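PDB 5O9J: transcription initiation factor IIB from Methanocaldococcus jannaschii, which carries a self-splicing intein, here a mini-intein of the HINT fold, that probably excises itself and joins the flanking host sequences. Local coordinates for residues E26-I31 / Y162-P167; A47-I52 / S69-H74; V83-K88 / I144-K149; V92-S97 / P108-E113; H96-I101 / F179-A184. One frame throughout, in Å; residues are numbered along the deposited sequence.

Contact 1: residues E26-I31 / Y162-P167. With GOL (glycerol), chain G.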
# COMPACT_ATOMS: atom_id res chain seq x y z
N GLU A 26 3.03 -13.27 -0.65
CA GLU A 26 3.10 -14.60 -1.26
C GLU A 26 3.66 -14.55 -2.68
O GLU A 26 4.58 -15.29 -3.03
CB GLU A 26 1.72 -15.24 -1.26
CG GLU A 26 1.67 -16.69 -1.72
CD GLU A 26 0.42 -17.40 -1.22
OE1 GLU A 26 0.18 -18.55 -1.62
OE2 GLU A 26 -0.33 -16.79 -0.41
N LEU A 27 3.10 -13.66 -3.50
CA LEU A 27 3.61 -13.43 -4.85
C LEU A 27 5.10 -13.08 -4.86
O LEU A 27 5.89 -13.68 -5.60
CB LEU A 27 2.84 -12.31 -5.53
CG LEU A 27 3.39 -11.85 -6.88
CD1 LEU A 27 3.13 -12.88 -7.97
CD2 LEU A 27 2.82 -10.49 -7.25
N ILE A 28 5.47 -12.09 -4.07
CA ILE A 28 6.82 -11.54 -4.10
C ILE A 28 7.85 -12.55 -3.56
O ILE A 28 8.97 -12.64 -4.08
CB ILE A 28 6.89 -10.22 -3.31
CG1 ILE A 28 6.19 -9.11 -4.10
CG2 ILE A 28 8.33 -9.82 -3.01
CD1 ILE A 28 6.16 -7.76 -3.41
N ASP A 29 7.47 -13.30 -2.54
CA ASP A 29 8.32 -14.38 -2.05
C ASP A 29 8.59 -15.39 -3.16
O ASP A 29 9.73 -15.80 -3.36
CB ASP A 29 7.70 -15.08 -0.85
CG ASP A 29 7.95 -14.35 0.45
OD1 ASP A 29 8.80 -13.42 0.47
OD2 ASP A 29 7.32 -14.70 1.47
N LYS A 30 7.54 -15.77 -3.88
CA LYS A 30 7.66 -16.77 -4.94
C LYS A 30 8.55 -16.27 -6.08
O LYS A 30 9.37 -17.02 -6.61
CB LYS A 30 6.28 -17.15 -5.48
CG LYS A 30 6.31 -17.96 -6.76
CD LYS A 30 5.15 -17.61 -7.68
CE LYS A 30 5.15 -18.49 -8.92
NZ LYS A 30 4.55 -17.78 -10.07
N ILE A 31 8.39 -15.00 -6.43
CA ILE A 31 9.21 -14.34 -7.45
C ILE A 31 10.70 -14.30 -7.10
O ILE A 31 11.57 -14.62 -7.92
CB ILE A 31 8.74 -12.90 -7.67
CG1 ILE A 31 7.38 -12.86 -8.37
CG2 ILE A 31 9.73 -12.12 -8.50
CD1 ILE A 31 6.91 -11.45 -8.58
N TYR A 162 6.71 -5.35 1.94
CA TYR A 162 6.90 -5.62 0.52
C TYR A 162 6.66 -4.41 -0.40
O TYR A 162 5.89 -3.50 -0.08
CB TYR A 162 6.00 -6.78 0.10
CG TYR A 162 6.28 -8.04 0.90
CD1 TYR A 162 5.68 -8.24 2.13
CD2 TYR A 162 7.16 -9.01 0.42
CE1 TYR A 162 5.95 -9.38 2.88
CE2 TYR A 162 7.42 -10.15 1.16
CZ TYR A 162 6.81 -10.33 2.39
OH TYR A 162 7.06 -11.45 3.15
N ASP A 163 7.33 -4.44 -1.55
CA ASP A 163 7.33 -3.33 -2.50
C ASP A 163 7.11 -3.81 -3.94
O ASP A 163 7.70 -4.80 -4.38
CB ASP A 163 8.65 -2.56 -2.43
CG ASP A 163 8.58 -1.36 -1.51
OD1 ASP A 163 8.07 -0.31 -1.95
OD2 ASP A 163 9.04 -1.46 -0.35
N LEU A 164 6.28 -3.08 -4.68
CA LEU A 164 6.22 -3.23 -6.12
C LEU A 164 6.77 -1.95 -6.72
O LEU A 164 6.62 -0.88 -6.14
CB LEU A 164 4.79 -3.49 -6.61
CG LEU A 164 4.03 -4.70 -6.05
CD1 LEU A 164 2.59 -4.71 -6.53
CD2 LEU A 164 4.71 -6.00 -6.45
N THR A 165 7.44 -2.06 -7.87
CA THR A 165 7.80 -0.87 -8.61
C THR A 165 6.94 -0.81 -9.86
O THR A 165 7.03 -1.67 -10.74
CB THR A 165 9.30 -0.83 -9.00
OG1 THR A 165 10.10 -0.83 -7.82
CG2 THR A 165 9.61 0.42 -9.81
N VAL A 166 6.10 0.21 -9.91
CA VAL A 166 5.20 0.41 -11.03
C VAL A 166 5.54 1.73 -11.72
O VAL A 166 5.17 2.80 -11.23
CB VAL A 166 3.72 0.41 -10.57
CG1 VAL A 166 2.79 0.47 -11.76
CG2 VAL A 166 3.44 -0.82 -9.71
N PRO A 167 6.27 1.65 -12.83
CA PRO A 167 6.60 2.83 -13.65
C PRO A 167 5.37 3.53 -14.20
O PRO A 167 4.34 2.89 -14.44
CB PRO A 167 7.44 2.24 -14.79
CG PRO A 167 7.20 0.75 -14.75
CD PRO A 167 6.97 0.45 -13.30
C1 GOL G . 9.81 -13.08 3.60
O1 GOL G . 9.14 -12.59 2.46
C2 GOL G . 9.11 -14.32 4.13
O2 GOL G . 9.71 -15.46 3.55
C3 GOL G . 9.29 -14.38 5.64
O3 GOL G . 9.20 -15.72 6.07
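I28 of the helix meets Y162, D163 and L164 through its terminal methyl group. With CG1 beside the backbone N and the chain extended beyond it (chi1 -73°, chi2 179°), CD1 is pushed out to the strand, where it lies 3.6 Å from Y162 CB and 3.5 Å from D163 O. The same methyl reaches L164 CD2 at 3.8 Å. The second branch, I28 CG2, sits at the edge of the phenol ring, 3.7 Å from Y162 CD2, and the two side chains run past each other in opposite directions. One residue on, D29 brings OD1 to the same rim, 3.6 Å from Y162 CE2.

The polar ends of this pair are held from outside. The D29 carboxylate forms a salt bridge with R73 of strand 70-75, the neighbour of 160-165 in the sheet, and Y162 OH is hydrogen-bonded to S158 OG. A glycerol, probably from the crystallisation liquor, lies by both groups, but its O1 is placed implausibly close to D29, so its detailed bonding is doubtful.

Behind I28, L27 turns to I11, I13 and I52, so the helix is wedged between sheets. The axis of segment 26-31 passes 9.3 Å from that of segment 162-165 and crosses it at 77°, an apolar helix-on-sheet packing within the otherwise all-beta HINT domain.

Contact 2: residues A47-I52 / S69-H74; sequences AKCKGI and SEVSRH
A47 and V71 direct their side chains to one face of the sheet, K48 and E70 to the other. On the first face A47 CB approaches V71 CG2 at 4.2 Å, while the second methyl of the valine, V71 CG1, is met at 4.0 Å by C49 SG. The cysteine's chi1 of 60° sets SG between its own N and carbonyl carbon, which brings the sulfur up to the V71 methyl. On the second face E70 CB lies against K48 CA at 3.8 Å, after which the two chains part: K48 leads away, and the extended E70 carries its carboxylate to a salt bridge with R39 and a weak bond to T165 OG1.

The backbone fixes this register. A47 and V71 form an antiparallel hydrogen-bonded pair, with A47 N to V71 O at 2.8 Å and V71 N to A47 O at 2.7 Å, and K48 faces E70 in a non-hydrogen-bonded pair. C49 N adds a bond to S69 O, 3.0 Å.

Strand 44-48 thus flanks strand 70-75 along one edge and strand 160-165 flanks it along the other, while helix 24-33 packs over the V71 face through I31, which also touches I52.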
# COMPACT_ATOMS: atom_id res chain seq x y z
N ALA A 47 14.24 -8.05 -6.74
CA ALA A 47 14.22 -8.89 -7.94
C ALA A 47 13.51 -8.17 -9.05
O ALA A 47 12.43 -7.62 -8.83
CB ALA A 47 13.55 -10.23 -7.67
N LYS A 48 14.10 -8.16 -10.23
CA LYS A 48 13.39 -7.65 -11.39
C LYS A 48 12.51 -8.78 -11.89
O LYS A 48 12.87 -9.95 -11.75
CB LYS A 48 14.36 -7.16 -12.47
CG LYS A 48 14.38 -8.02 -13.72
CD LYS A 48 14.50 -7.15 -14.95
CE LYS A 48 14.28 -7.94 -16.24
NZ LYS A 48 14.28 -7.05 -17.43
N CYS A 49 11.34 -8.45 -12.44
CA CYS A 49 10.41 -9.49 -12.88
C CYS A 49 9.80 -9.22 -14.26
O CYS A 49 9.82 -8.09 -14.76
CB CYS A 49 9.30 -9.68 -11.85
SG CYS A 49 8.30 -8.22 -11.51
N LYS A 50 9.26 -10.27 -14.86
CA LYS A 50 8.71 -10.22 -16.21
C LYS A 50 7.29 -10.77 -16.25
O LYS A 50 6.98 -11.78 -15.63
CB LYS A 50 9.59 -11.04 -17.17
CG LYS A 50 11.02 -10.56 -17.31
CD LYS A 50 11.11 -9.14 -17.86
CE LYS A 50 12.04 -9.09 -19.08
NZ LYS A 50 12.34 -7.70 -19.53
N GLY A 51 6.42 -10.09 -16.99
CA GLY A 51 5.08 -10.60 -17.25
C GLY A 51 4.13 -10.46 -16.07
O GLY A 51 3.15 -11.20 -15.97
N ILE A 52 4.41 -9.51 -15.19
CA ILE A 52 3.51 -9.25 -14.08
C ILE A 52 2.95 -7.84 -14.14
O ILE A 52 3.67 -6.86 -14.35
CB ILE A 52 4.20 -9.48 -12.74
CG1 ILE A 52 4.45 -10.98 -12.56
CG2 ILE A 52 3.35 -8.92 -11.60
CD1 ILE A 52 4.68 -11.40 -11.16
N SER A 69 7.93 -3.59 -12.72
CA SER A 69 9.28 -3.75 -13.25
C SER A 69 10.13 -4.61 -12.32
O SER A 69 10.91 -5.45 -12.77
CB SER A 69 9.94 -2.39 -13.46
OG SER A 69 9.91 -1.66 -12.25
N GLU A 70 9.98 -4.39 -11.02
CA GLU A 70 10.72 -5.17 -10.02
C GLU A 70 9.91 -5.29 -8.73
O GLU A 70 8.96 -4.53 -8.50
CB GLU A 70 12.09 -4.52 -9.74
CG GLU A 70 12.00 -3.10 -9.23
CD GLU A 70 13.36 -2.45 -8.97
OE1 GLU A 70 14.34 -2.74 -9.70
OE2 GLU A 70 13.43 -1.62 -8.04
N VAL A 71 10.26 -6.26 -7.91
CA VAL A 71 9.64 -6.41 -6.60
C VAL A 71 10.74 -6.45 -5.55
O VAL A 71 11.90 -6.73 -5.87
CB VAL A 71 8.78 -7.69 -6.48
CG1 VAL A 71 7.69 -7.71 -7.56
CG2 VAL A 71 9.66 -8.93 -6.59
N SER A 72 10.38 -6.18 -4.31
CA SER A 72 11.37 -6.22 -3.25
C SER A 72 10.72 -6.47 -1.91
O SER A 72 9.50 -6.37 -1.76
CB SER A 72 12.18 -4.91 -3.24
OG SER A 72 11.44 -3.83 -2.70
N ARG A 73 11.55 -6.81 -0.93
CA ARG A 73 11.11 -7.03 0.44
C ARG A 73 12.25 -6.62 1.36
O ARG A 73 13.41 -6.60 0.94
CB ARG A 73 10.73 -8.50 0.67
CG ARG A 73 11.94 -9.46 0.62
CD ARG A 73 11.56 -10.93 0.74
NE ARG A 73 12.72 -11.80 0.51
CZ ARG A 73 12.67 -13.13 0.44
NH1 ARG A 73 11.51 -13.76 0.56
NH2 ARG A 73 13.78 -13.83 0.23
N HIS A 74 11.92 -6.30 2.61
CA HIS A 74 12.92 -6.07 3.64
C HIS A 74 12.33 -6.43 4.99
O HIS A 74 11.10 -6.39 5.16
CB HIS A 74 13.44 -4.63 3.62
CG HIS A 74 12.37 -3.58 3.79
ND1 HIS A 74 12.00 -3.07 5.01
CD2 HIS A 74 11.60 -2.95 2.87
CE1 HIS A 74 11.05 -2.18 4.85
NE2 HIS A 74 10.78 -2.07 3.56

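Contact 3: residues V83-K88 / I144-K149; sequences VVEGNK and IFLKIK
V83 accepts the K149 backbone N-H at its carbonyl oxygen, and its CG1 brushes the lysine chain at CE. V84 faces I148 in a non-hydrogen-bonded antiparallel pair whose side chains diverge; its CG2 meets L146 CD1 at 4.0 Å, crossing at about a right angle, and its CA makes a CA-H...O contact with K147 O. E85 grips K147 twice: E85 N donates to K147 O at 3.0 Å, and the extended side chain returns OE2 to K147 N at 2.8 Å, met from above the carboxylate plane. Were E85 shortened to an alanine, K147 N would probably be left without its carboxylate acceptor. N87 OD1 then takes K149 NZ at 3.2 Å, the lysine coming from well above the amide plane. K88 lays CD against L146 CD1, 4.2 Å away, its NZ near I144.

E85 to N87 form the bend between strands 79-84 and 88-92. Strand 143-154 is paired with 79-84 here and, along its other edge, with strand 119-123, where F145 packs on I119 and V121.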
# COMPACT_ATOMS: atom_id res chain seq x y z
N VAL A 83 -7.27 1.53 13.37
CA VAL A 83 -8.65 1.06 13.33
C VAL A 83 -9.60 2.24 13.45
O VAL A 83 -9.50 3.02 14.40
CB VAL A 83 -8.93 0.04 14.44
CG1 VAL A 83 -10.30 -0.57 14.26
CG2 VAL A 83 -7.87 -1.04 14.44
N VAL A 84 -10.51 2.38 12.48
CA VAL A 84 -11.44 3.51 12.46
C VAL A 84 -12.88 3.03 12.63
O VAL A 84 -13.12 1.83 12.66
CB VAL A 84 -11.32 4.33 11.15
CG1 VAL A 84 -9.92 4.92 11.00
CG2 VAL A 84 -11.67 3.46 9.94
N GLU A 85 -13.81 3.98 12.75
CA GLU A 85 -15.25 3.67 12.84
C GLU A 85 -15.69 2.65 11.80
O GLU A 85 -15.26 2.69 10.65
CB GLU A 85 -16.11 4.92 12.65
CG GLU A 85 -15.75 6.16 13.44
CD GLU A 85 -16.56 7.36 12.96
OE1 GLU A 85 -17.68 7.16 12.45
OE2 GLU A 85 -16.07 8.51 13.05
N GLY A 86 -16.59 1.75 12.20
CA GLY A 86 -17.05 0.69 11.32
C GLY A 86 -16.07 -0.47 11.27
O GLY A 86 -16.20 -1.37 10.43
N ASN A 87 -15.10 -0.44 12.17
CA ASN A 87 -14.05 -1.46 12.24
C ASN A 87 -13.33 -1.68 10.92
O ASN A 87 -12.99 -2.81 10.57
CB ASN A 87 -14.63 -2.78 12.75
CG ASN A 87 -14.80 -2.81 14.25
OD1 ASN A 87 -15.84 -2.40 14.78
ND2 ASN A 87 -13.77 -3.27 14.96
N LYS A 88 -13.11 -0.59 10.18
CA LYS A 88 -12.17 -0.59 9.06
C LYS A 88 -10.76 -0.47 9.64
O LYS A 88 -10.55 0.24 10.62
CB LYS A 88 -12.44 0.55 8.08
CG LYS A 88 -13.53 0.27 7.07
CD LYS A 88 -13.82 1.52 6.24
CE LYS A 88 -14.89 1.24 5.19
NZ LYS A 88 -15.84 2.38 5.04
N ILE A 144 -14.95 10.01 2.69
CA ILE A 144 -15.69 9.86 3.93
C ILE A 144 -14.77 10.16 5.10
O ILE A 144 -13.55 10.00 4.99
CB ILE A 144 -16.31 8.46 4.05
CG1 ILE A 144 -15.22 7.40 4.02
CG2 ILE A 144 -17.29 8.21 2.91
CD1 ILE A 144 -15.75 5.99 4.01
N PHE A 145 -15.35 10.59 6.21
CA PHE A 145 -14.57 11.05 7.37
C PHE A 145 -14.81 10.15 8.57
O PHE A 145 -15.92 10.06 9.09
CB PHE A 145 -14.94 12.50 7.69
CG PHE A 145 -14.66 13.45 6.57
CD1 PHE A 145 -15.53 13.55 5.50
CD2 PHE A 145 -13.51 14.22 6.55
CE1 PHE A 145 -15.27 14.41 4.45
CE2 PHE A 145 -13.25 15.09 5.50
CZ PHE A 145 -14.13 15.18 4.45
N LEU A 146 -13.75 9.49 9.02
CA LEU A 146 -13.89 8.47 10.05
C LEU A 146 -12.87 8.66 11.17
O LEU A 146 -11.67 8.82 10.91
CB LEU A 146 -13.75 7.08 9.43
CG LEU A 146 -14.70 6.72 8.28
CD1 LEU A 146 -14.26 5.43 7.60
CD2 LEU A 146 -16.16 6.61 8.74
N LYS A 147 -13.36 8.63 12.41
CA LYS A 147 -12.50 8.76 13.58
C LYS A 147 -11.67 7.50 13.80
O LYS A 147 -12.15 6.38 13.63
CB LYS A 147 -13.33 9.04 14.84
CG LYS A 147 -13.80 10.49 15.00
CD LYS A 147 -14.46 10.71 16.37
CE LYS A 147 -14.99 12.13 16.54
NZ LYS A 147 -16.49 12.22 16.59
N ILE A 148 -10.42 7.69 14.20
CA ILE A 148 -9.58 6.59 14.64
C ILE A 148 -10.09 6.05 15.98
O ILE A 148 -10.32 6.82 16.91
CB ILE A 148 -8.11 7.02 14.76
CG1 ILE A 148 -7.54 7.40 13.38
CG2 ILE A 148 -7.28 5.93 15.42
CD1 ILE A 148 -6.12 7.92 13.41
N LYS A 149 -10.28 4.74 16.07
CA LYS A 149 -10.68 4.11 17.32
C LYS A 149 -9.47 3.57 18.08
O LYS A 149 -9.27 3.89 19.26
CB LYS A 149 -11.66 2.97 17.08
CG LYS A 149 -13.03 3.41 16.60
CD LYS A 149 -14.06 2.32 16.86
CE LYS A 149 -13.65 0.98 16.25
NZ LYS A 149 -14.60 -0.12 16.60

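Contact 4: residues V92-S97 / P108-E113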
# COMPACT_ATOMS: atom_id res chain seq x y z
N VAL A 92 0.24 -0.65 8.41
CA VAL A 92 1.29 -0.01 7.63
C VAL A 92 2.53 0.28 8.46
O VAL A 92 2.47 0.34 9.69
CB VAL A 92 0.81 1.32 6.99
CG1 VAL A 92 -0.29 1.06 5.99
CG2 VAL A 92 0.33 2.29 8.05
N THR A 93 3.65 0.47 7.79
CA THR A 93 4.88 0.84 8.46
C THR A 93 4.85 2.31 8.84
O THR A 93 3.99 3.08 8.38
CB THR A 93 6.11 0.57 7.59
OG1 THR A 93 6.03 1.36 6.39
CG2 THR A 93 6.18 -0.91 7.22
N ARG A 94 5.80 2.68 9.67
CA ARG A 94 5.85 3.99 10.31
C ARG A 94 5.98 5.13 9.31
O ARG A 94 5.47 6.22 9.53
CB ARG A 94 7.02 4.01 11.30
CG ARG A 94 7.99 5.16 11.14
CD ARG A 94 8.99 5.21 12.28
NE ARG A 94 8.33 5.20 13.59
CZ ARG A 94 8.27 4.14 14.38
NH1 ARG A 94 8.83 3.00 14.00
NH2 ARG A 94 7.65 4.22 15.56
N SER A 95 6.65 4.86 8.20
CA SER A 95 6.98 5.92 7.25
C SER A 95 5.83 6.25 6.30
O SER A 95 6.06 6.83 5.25
CB SER A 95 8.20 5.52 6.43
OG SER A 95 7.91 4.38 5.66
N HIS A 96 4.61 5.87 6.64
CA HIS A 96 3.47 6.22 5.79
C HIS A 96 2.69 7.37 6.38
O HIS A 96 2.64 7.54 7.59
CB HIS A 96 2.55 5.02 5.57
CG HIS A 96 3.09 4.01 4.63
ND1 HIS A 96 3.91 2.97 5.02
CD2 HIS A 96 2.94 3.88 3.28
CE1 HIS A 96 4.24 2.25 3.98
NE2 HIS A 96 3.67 2.77 2.90
N SER A 97 2.06 8.15 5.51
CA SER A 97 1.25 9.25 5.97
C SER A 97 -0.17 9.13 5.42
O SER A 97 -0.39 8.50 4.38
CB SER A 97 1.86 10.59 5.56
OG SER A 97 1.78 10.75 4.16
N PRO A 108 -1.61 15.62 5.09
CA PRO A 108 -1.02 14.29 5.31
C PRO A 108 -0.30 14.22 6.66
O PRO A 108 0.55 15.07 6.93
CB PRO A 108 -0.03 14.15 4.15
CG PRO A 108 0.33 15.56 3.79
CD PRO A 108 -0.92 16.37 4.03
N ILE A 109 -0.64 13.23 7.47
CA ILE A 109 0.05 13.02 8.76
C ILE A 109 0.69 11.63 8.85
O ILE A 109 0.04 10.63 8.57
CB ILE A 109 -0.92 13.20 9.95
CG1 ILE A 109 -1.54 14.59 9.92
CG2 ILE A 109 -0.20 12.95 11.28
CD1 ILE A 109 -0.54 15.71 9.96
N ARG A 110 1.97 11.57 9.23
CA ARG A 110 2.64 10.29 9.47
C ARG A 110 1.83 9.43 10.45
O ARG A 110 1.20 9.96 11.36
CB ARG A 110 4.05 10.52 10.01
CG ARG A 110 5.08 10.74 8.92
CD ARG A 110 6.45 10.98 9.50
NE ARG A 110 6.82 9.97 10.49
CZ ARG A 110 7.84 9.14 10.37
NH1 ARG A 110 8.62 9.18 9.29
NH2 ARG A 110 8.09 8.26 11.33
N VAL A 111 1.83 8.12 10.23
CA VAL A 111 0.98 7.22 11.01
C VAL A 111 1.38 7.15 12.48
O VAL A 111 0.55 6.84 13.34
CB VAL A 111 0.98 5.79 10.42
CG1 VAL A 111 0.34 5.79 9.04
CG2 VAL A 111 2.40 5.25 10.36
N ASP A 112 2.65 7.44 12.76
CA ASP A 112 3.14 7.37 14.14
C ASP A 112 2.85 8.67 14.90
O ASP A 112 3.08 8.75 16.10
CB ASP A 112 4.65 7.06 14.16
CG ASP A 112 5.49 8.10 13.45
OD1 ASP A 112 4.92 8.98 12.77
OD2 ASP A 112 6.73 8.03 13.56
N GLU A 113 2.32 9.66 14.20
CA GLU A 113 1.93 10.92 14.83
C GLU A 113 0.41 11.04 14.93
O GLU A 113 -0.12 12.04 15.41
CB GLU A 113 2.50 12.11 14.06
CG GLU A 113 4.02 12.13 14.00
CD GLU A 113 4.58 13.39 13.36
OE1 GLU A 113 3.79 14.33 13.10
OE2 GLU A 113 5.80 13.45 13.11
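R94 and R110 both bend at chi3, in opposite senses (-53° and 50°), and so bring their guanidinium groups to the one carboxylate of D112. R110 takes it side-on with two nitrogens, NE to D112 OD1 at 3.1 Å and NH2 to D112 OD2 at 2.6 Å. R94 NE adds a salt bridge to the same D112 OD2, 3.3 Å, arriving on the anti side but 32° out of the carboxylate plane and from the same face as R110 NH2. OD2 is thus shared by two arginines, which probably stabilises its negative charge. The packing is close, with R94 CG only 3.1 Å from R110 NH2, while R94 O lies over one face of the R110 guanidinium. R94 NH1 has its own partner in E78.

Next to this network V111 packs against the turn. Its CG1 meets V92 CG2 at 3.6 Å, and CG2 nestles against the carbonyl oxygens of T93 and R94. Its backbone N donates to H96 O at 2.8 Å, next to the non-hydrogen-bonded pair S97 and R110, where the hairpin of strands 96-102 and 105-110 begins.

T93 to H96 form a type I beta turn, and H96 ND1 makes weak hydrogen bonds to T93 OG1 (3.0 Å) and T93 O. This threonine-to-histidine turn matches the TxxH signature of intein block B, which in the family lies close to the N-terminal splice junction.

Contact 5: residues H96-I101 / F179-A184; sequences HSVFTI and FVLHNA. Unlike the reference sequence in segment 179-184: A184 (reference Thr).
This is an antiparallel strand pairing, largely buried, in which the C-terminal strand 180-183 adds to strand 96-102 on the edge away from strand 105-110. S97 and H182 form the hydrogen-bonded pair: S97 N gives to H182 O at 2.8 Å and H182 N to S97 O at 3.0 Å. The strands then splay, and a water takes over, accepting from F99 N and donating to V180 O.

On the face shared by this pair, S97 OG rests on H182 CB at 3.3 Å. The imidazole, with S97 O at its edge, reaches along the strand until NE2 lies over one face of the F99 ring, offset toward the rim, 4.0 Å from F99 CE1; the planes differ by 27° and the rings barely overlap. NE2 is also hydrogen-bonded to E136. The H182-N183 pair is the histidine-asparagine signature that closes inteins, where the asparagine probably cyclises to cleave the intein from the downstream flank; A184, a threonine in the reference sequence, marks the first position beyond it. With a leucine in place of H182, E136 would probably lose its imidazole partner and F99 the polar atom above its face.

N183 lies alongside H96, amide and ring planes 69° apart, and its ND2 is held by N132. Elsewhere along the pairing V98 CG1 and L181 CD1 touch at 3.5 Å, their side chains pointing the same way, and A184 CB closes on S97 CB at 3.9 Å.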
# COMPACT_ATOMS: atom_id res chain seq x y z
N HIS A 96 4.61 5.87 6.64
CA HIS A 96 3.47 6.22 5.79
C HIS A 96 2.69 7.37 6.38
O HIS A 96 2.64 7.54 7.59
CB HIS A 96 2.55 5.02 5.57
CG HIS A 96 3.09 4.01 4.63
ND1 HIS A 96 3.91 2.97 5.02
CD2 HIS A 96 2.94 3.88 3.28
CE1 HIS A 96 4.24 2.25 3.98
NE2 HIS A 96 3.67 2.77 2.90
N SER A 97 2.06 8.15 5.51
CA SER A 97 1.25 9.25 5.97
C SER A 97 -0.17 9.13 5.42
O SER A 97 -0.39 8.50 4.38
CB SER A 97 1.86 10.59 5.56
OG SER A 97 1.78 10.75 4.16
N VAL A 98 -1.13 9.72 6.13
CA VAL A 98 -2.53 9.63 5.73
C VAL A 98 -3.23 10.96 5.91
O VAL A 98 -2.93 11.72 6.84
CB VAL A 98 -3.27 8.55 6.55
CG1 VAL A 98 -2.80 7.16 6.15
CG2 VAL A 98 -3.07 8.77 8.03
N PHE A 99 -4.17 11.26 5.02
CA PHE A 99 -4.92 12.50 5.10
C PHE A 99 -5.69 12.57 6.40
O PHE A 99 -6.51 11.70 6.70
CB PHE A 99 -5.86 12.65 3.91
CG PHE A 99 -5.20 13.20 2.69
CD1 PHE A 99 -3.87 13.60 2.74
CD2 PHE A 99 -5.89 13.34 1.51
CE1 PHE A 99 -3.25 14.10 1.63
CE2 PHE A 99 -5.27 13.86 0.39
CZ PHE A 99 -3.95 14.23 0.45
N THR A 100 -5.41 13.61 7.17
CA THR A 100 -6.03 13.81 8.48
C THR A 100 -6.55 15.24 8.56
O THR A 100 -6.02 16.14 7.92
CB THR A 100 -5.02 13.58 9.63
OG1 THR A 100 -4.18 12.45 9.33
CG2 THR A 100 -5.75 13.31 10.94
N ILE A 101 -7.59 15.45 9.36
CA ILE A 101 -8.00 16.82 9.65
C ILE A 101 -7.17 17.34 10.81
O ILE A 101 -7.22 16.83 11.92
CB ILE A 101 -9.49 16.93 9.98
CG1 ILE A 101 -10.30 16.59 8.73
CG2 ILE A 101 -9.81 18.34 10.45
CD1 ILE A 101 -11.78 16.90 8.84
N PHE A 179 -8.40 3.31 2.35
CA PHE A 179 -7.29 4.14 2.80
C PHE A 179 -6.44 4.55 1.61
O PHE A 179 -6.27 3.78 0.67
CB PHE A 179 -6.41 3.40 3.81
CG PHE A 179 -7.11 3.05 5.09
CD1 PHE A 179 -7.80 1.85 5.21
CD2 PHE A 179 -7.05 3.91 6.18
CE1 PHE A 179 -8.43 1.52 6.40
CE2 PHE A 179 -7.68 3.58 7.36
CZ PHE A 179 -8.37 2.38 7.47
N VAL A 180 -5.90 5.76 1.65
CA VAL A 180 -4.83 6.11 0.73
C VAL A 180 -3.56 6.34 1.53
O VAL A 180 -3.47 7.26 2.34
CB VAL A 180 -5.17 7.36 -0.10
CG1 VAL A 180 -4.03 7.66 -1.06
CG2 VAL A 180 -6.47 7.14 -0.85
N LEU A 181 -2.57 5.49 1.30
CA LEU A 181 -1.34 5.53 2.07
C LEU A 181 -0.24 6.17 1.25
O LEU A 181 0.13 5.68 0.18
CB LEU A 181 -0.93 4.11 2.50
CG LEU A 181 -1.92 3.28 3.33
CD1 LEU A 181 -2.58 4.11 4.44
CD2 LEU A 181 -2.96 2.60 2.45
N HIS A 182 0.29 7.29 1.75
CA HIS A 182 1.37 7.98 1.07
C HIS A 182 2.72 7.63 1.69
O HIS A 182 2.87 7.67 2.90
CB HIS A 182 1.16 9.49 1.12
CG HIS A 182 -0.17 9.94 0.58
ND1 HIS A 182 -0.30 10.49 -0.69
CD2 HIS A 182 -1.40 9.96 1.13
CE1 HIS A 182 -1.56 10.80 -0.88
NE2 HIS A 182 -2.26 10.50 0.19
N ASN A 183 3.71 7.30 0.85
CA ASN A 183 5.08 7.17 1.33
C ASN A 183 5.53 8.49 1.94
O ASN A 183 5.13 9.56 1.48
CB ASN A 183 6.03 6.77 0.20
CG ASN A 183 5.74 5.39 -0.36
OD1 ASN A 183 5.02 4.60 0.25
ND2 ASN A 183 6.30 5.10 -1.52
N ALA A 184 6.34 8.43 2.98
CA ALA A 184 6.71 9.64 3.71
C ALA A 184 8.02 9.47 4.46
O ALA A 184 8.96 8.85 3.95
CB ALA A 184 5.58 10.04 4.68
OXT ALA A 184 8.15 9.97 5.58
O HOH W 1 -4.65 9.53 2.71

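How the contacts relate
Two clusters emerge, on opposite sides of the chain's centre. Contacts 1 and 2, their centres about 5 Å apart, share the sheet holding strands 160-165 and 70-75, and the salt bridge from D29 OD1 to R73 NH1, 2.7 Å, ties them. Contacts 4 and 5, with centres about 6 Å apart, share H96 and S97, and a probable hydrogen bond, I109 N to V98 O at 2.8 Å, joins them. Together these two bring the TxxH turn beside the C-terminal histidine-asparagine pair, the probable splicing centre. Contact 3 is peripheral: its centre lies about 14 Å from that of contact 5, which it touches through F145 and I101, and about 29 Å from that of contact 1.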